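Local structure of UDP-N-acetylglucosamine 2-epimerase (Listeria monocytogenes, 3OT5) at residues A[37-42]-A[122-127]. The protein probably catalyses the reversible epimerisation of UDP-N-acetylglucosamine at C2 of the sugar, giving UDP-N-acetylmannosamine. Sequence-based numbering, arbitrary orientation.
Sequences RPEAIK and GDTTTS
Glu39 reaches out from the first turn of helix 37-51 and sets its carboxylate against the hydroxyls that crown the start of helix 125-136. With CG anti to the carbonyl carbon (chi1 -78°) and the chain extended beyond it, the side chain reaches from one helix start to the other and comes toward Thr124 from the opposite direction. Thr124 OG1 donates to Glu39 OE2 in a short bond of 2.5 Å, approaching from above the carboxylate plane, about 44° out of it, while the Thr124 methyl CG2 lies 3.6 Å from the same oxygen. Ser127 OG comes within 2.9 Å of Glu39 OE2; this hydroxyl is hydrogen-bonded to His121 O, at the end of strand 117-121. The second carboxylate oxygen, Glu39 OE1, accepts from Gly35 N just ahead of its own helix and from a water at 2.6 Å. That water also donates to Ser127 OG and is bonded to Thr126 OG1 at 2.5 Å, so Thr126 is joined to the glutamate through solvent; its hydroxyl stands 3.7 Å from Glu39 OE1. Both carboxylate oxygens are thus gripped, which should fix the rotation of the buried group. Thr124 is the N-cap of helix 125-136, its OG1 accepting a weak bond from Ser127 N at 3.4 Å. The contact joins two helix N-termini that follow the adjacent parallel strands 28-34 and 117-121, an arrangement characteristic of the Rossmann-like N-terminal domain in this two-domain, GT-B-like epimerase fold.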
ATOM      1  N   ARG A  37      -8.137  -7.326   1.341  1.00 57.45           N
ATOM      2  CA  ARG A  37      -8.407  -6.331   0.318  1.00 58.87           C
ATOM      3  C   ARG A  37      -7.108  -5.595  -0.049  1.00 56.72           C
ATOM      4  O   ARG A  37      -6.805  -5.443  -1.217  1.00 56.09           O
ATOM      5  CB  ARG A  37      -9.502  -5.341   0.763  1.00 62.34           C
ATOM      6  CG  ARG A  37     -10.118  -4.544  -0.410  1.00 67.30           C
ATOM      7  CD  ARG A  37     -11.067  -3.409   0.036  1.00 73.30           C
ATOM      8  NE  ARG A  37     -10.341  -2.299   0.658  1.00 77.98           N
ATOM      9  CZ  ARG A  37     -10.901  -1.171   1.111  1.00 85.00           C
ATOM     10  NH1 ARG A  37     -10.140  -0.228   1.656  1.00 86.08           N
ATOM     11  NH2 ARG A  37     -12.216  -0.975   1.025  1.00 88.79           N
ATOM     12  N   PRO A  38      -6.336  -5.138   0.952  1.00 56.80           N
ATOM     13  CA  PRO A  38      -5.078  -4.460   0.614  1.00 55.73           C
ATOM     14  C   PRO A  38      -4.129  -5.356  -0.192  1.00 52.54           C
ATOM     15  O   PRO A  38      -3.473  -4.871  -1.107  1.00 52.16           O
ATOM     16  CB  PRO A  38      -4.490  -4.115   1.985  1.00 56.95           C
ATOM     17  CG  PRO A  38      -5.680  -4.008   2.873  1.00 58.88           C
ATOM     18  CD  PRO A  38      -6.614  -5.073   2.398  1.00 57.96           C
ATOM     19  N   GLU A  39      -4.048  -6.649   0.143  1.00 50.57           N
ATOM     20  CA  GLU A  39      -3.199  -7.558  -0.625  1.00 47.31           C
ATOM     21  C   GLU A  39      -3.724  -7.653  -2.044  1.00 45.84           C
ATOM     22  O   GLU A  39      -2.950  -7.680  -3.002  1.00 43.17           O
ATOM     23  CB  GLU A  39      -3.135  -8.962  -0.029  1.00 47.10           C
ATOM     24  CG  GLU A  39      -2.234  -9.117   1.169  1.00 50.02           C
ATOM     25  CD  GLU A  39      -2.108 -10.563   1.624  1.00 49.76           C
ATOM     26  OE1 GLU A  39      -3.078 -11.328   1.500  1.00 57.65           O
ATOM     27  OE2 GLU A  39      -1.042 -10.938   2.126  1.00 53.45           O
ATOM     28  N   ALA A  40      -5.049  -7.694  -2.166  1.00 45.99           N
ATOM     29  CA  ALA A  40      -5.708  -7.792  -3.468  1.00 46.48           C
ATOM     30  C   ALA A  40      -5.295  -6.637  -4.384  1.00 45.49           C
ATOM     31  O   ALA A  40      -4.994  -6.828  -5.553  1.00 45.42           O
ATOM     32  CB  ALA A  40      -7.210  -7.814  -3.285  1.00 47.99           C
ATOM     33  N   ILE A  41      -5.289  -5.442  -3.824  1.00 46.32           N
ATOM     34  CA  ILE A  41      -4.915  -4.249  -4.546  1.00 46.87           C
ATOM     35  C   ILE A  41      -3.445  -4.249  -4.943  1.00 44.53           C
ATOM     36  O   ILE A  41      -3.109  -3.784  -6.028  1.00 46.20           O
ATOM     37  CB  ILE A  41      -5.252  -2.987  -3.704  1.00 49.68           C
ATOM     38  CG1 ILE A  41      -6.772  -2.830  -3.635  1.00 52.49           C
ATOM     39  CG2 ILE A  41      -4.631  -1.736  -4.314  1.00 49.42           C
ATOM     40  CD1 ILE A  41      -7.244  -1.679  -2.772  1.00 58.99           C
ATOM     41  N   LYS A  42      -2.583  -4.760  -4.066  1.00 42.64           N
ATOM     42  CA  LYS A  42      -1.146  -4.829  -4.326  1.00 41.34           C
ATOM     43  C   LYS A  42      -0.743  -6.019  -5.201  1.00 39.44           C
ATOM     44  O   LYS A  42       0.298  -5.964  -5.831  1.00 40.51           O
ATOM     45  CB  LYS A  42      -0.338  -4.884  -3.016  1.00 41.72           C
ATOM     46  CG  LYS A  42      -0.366  -3.606  -2.179  1.00 44.96           C
ATOM     47  CD  LYS A  42       0.527  -3.717  -0.937  1.00 46.11           C
ATOM     48  CE  LYS A  42       0.637  -2.378  -0.210  1.00 52.83           C
ATOM     49  NZ  LYS A  42       1.443  -2.444   1.067  1.00 55.29           N
ATOM     50  N   GLY A 122       3.754  -9.616   1.279  1.00 37.68           N
ATOM     51  CA  GLY A 122       4.010  -8.996   2.555  1.00 38.74           C
ATOM     52  C   GLY A 122       4.117  -9.813   3.826  1.00 38.58           C
ATOM     53  O   GLY A 122       4.791 -10.844   3.883  1.00 38.08           O
ATOM     54  N   ASP A 123       3.373  -9.372   4.832  1.00 38.23           N
ATOM     55  CA  ASP A 123       3.489  -9.936   6.158  1.00 38.08           C
ATOM     56  C   ASP A 123       2.244 -10.510   6.827  1.00 37.85           C
ATOM     57  O   ASP A 123       2.224 -10.699   8.048  1.00 36.87           O
ATOM     58  CB  ASP A 123       4.048  -8.809   6.998  1.00 38.15           C
ATOM     59  CG  ASP A 123       3.257  -7.536   6.833  1.00 42.91           C
ATOM     60  OD1 ASP A 123       2.023  -7.621   6.601  1.00 43.77           O
ATOM     61  OD2 ASP A 123       3.859  -6.449   6.955  1.00 53.51           O
ATOM     62  N   THR A 124       1.210 -10.798   6.058  1.00 37.42           N
ATOM     63  CA  THR A 124       0.021 -11.367   6.655  1.00 37.03           C
ATOM     64  C   THR A 124       0.260 -12.813   7.036  1.00 35.03           C
ATOM     65  O   THR A 124       1.163 -13.475   6.533  1.00 37.34           O
ATOM     66  CB  THR A 124      -1.175 -11.312   5.706  1.00 38.34           C
ATOM     67  OG1 THR A 124      -0.814 -11.919   4.445  1.00 37.03           O
ATOM     68  CG2 THR A 124      -1.595  -9.866   5.494  1.00 37.99           C
ATOM     69  N   THR A 125      -0.585 -13.315   7.909  1.00 36.02           N
ATOM     70  CA  THR A 125      -0.497 -14.689   8.343  1.00 35.16           C
ATOM     71  C   THR A 125      -0.795 -15.639   7.201  1.00 35.94           C
ATOM     72  O   THR A 125      -0.206 -16.714   7.117  1.00 36.12           O
ATOM     73  CB  THR A 125      -1.423 -14.901   9.506  1.00 37.22           C
ATOM     74  OG1 THR A 125      -0.898 -14.131  10.576  1.00 33.68           O
ATOM     75  CG2 THR A 125      -1.519 -16.402   9.912  1.00 34.92           C
ATOM     76  N   THR A 126      -1.701 -15.229   6.321  1.00 36.99           N
ATOM     77  CA  THR A 126      -2.060 -16.022   5.157  1.00 37.91           C
ATOM     78  C   THR A 126      -0.842 -16.224   4.260  1.00 36.97           C
ATOM     79  O   THR A 126      -0.580 -17.327   3.816  1.00 38.95           O
ATOM     80  CB  THR A 126      -3.214 -15.366   4.382  1.00 38.86           C
ATOM     81  OG1 THR A 126      -2.892 -13.989   4.135  1.00 43.20           O
ATOM     82  CG2 THR A 126      -4.488 -15.421   5.197  1.00 38.90           C
ATOM     83  N   SER A 127      -0.066 -15.169   4.045  1.00 37.52           N
ATOM     84  CA  SER A 127       1.133 -15.263   3.215  1.00 37.34           C
ATOM     85  C   SER A 127       2.186 -16.191   3.778  1.00 36.64           C
ATOM     86  O   SER A 127       2.831 -16.946   3.037  1.00 37.25           O
ATOM     87  CB  SER A 127       1.744 -13.890   3.008  1.00 35.95           C
ATOM     88  OG  SER A 127       0.892 -13.141   2.185  1.00 40.10           O
TER
HETATM   89  O   HOH W   1      -1.967 -13.666   1.882  1.00 44.71           O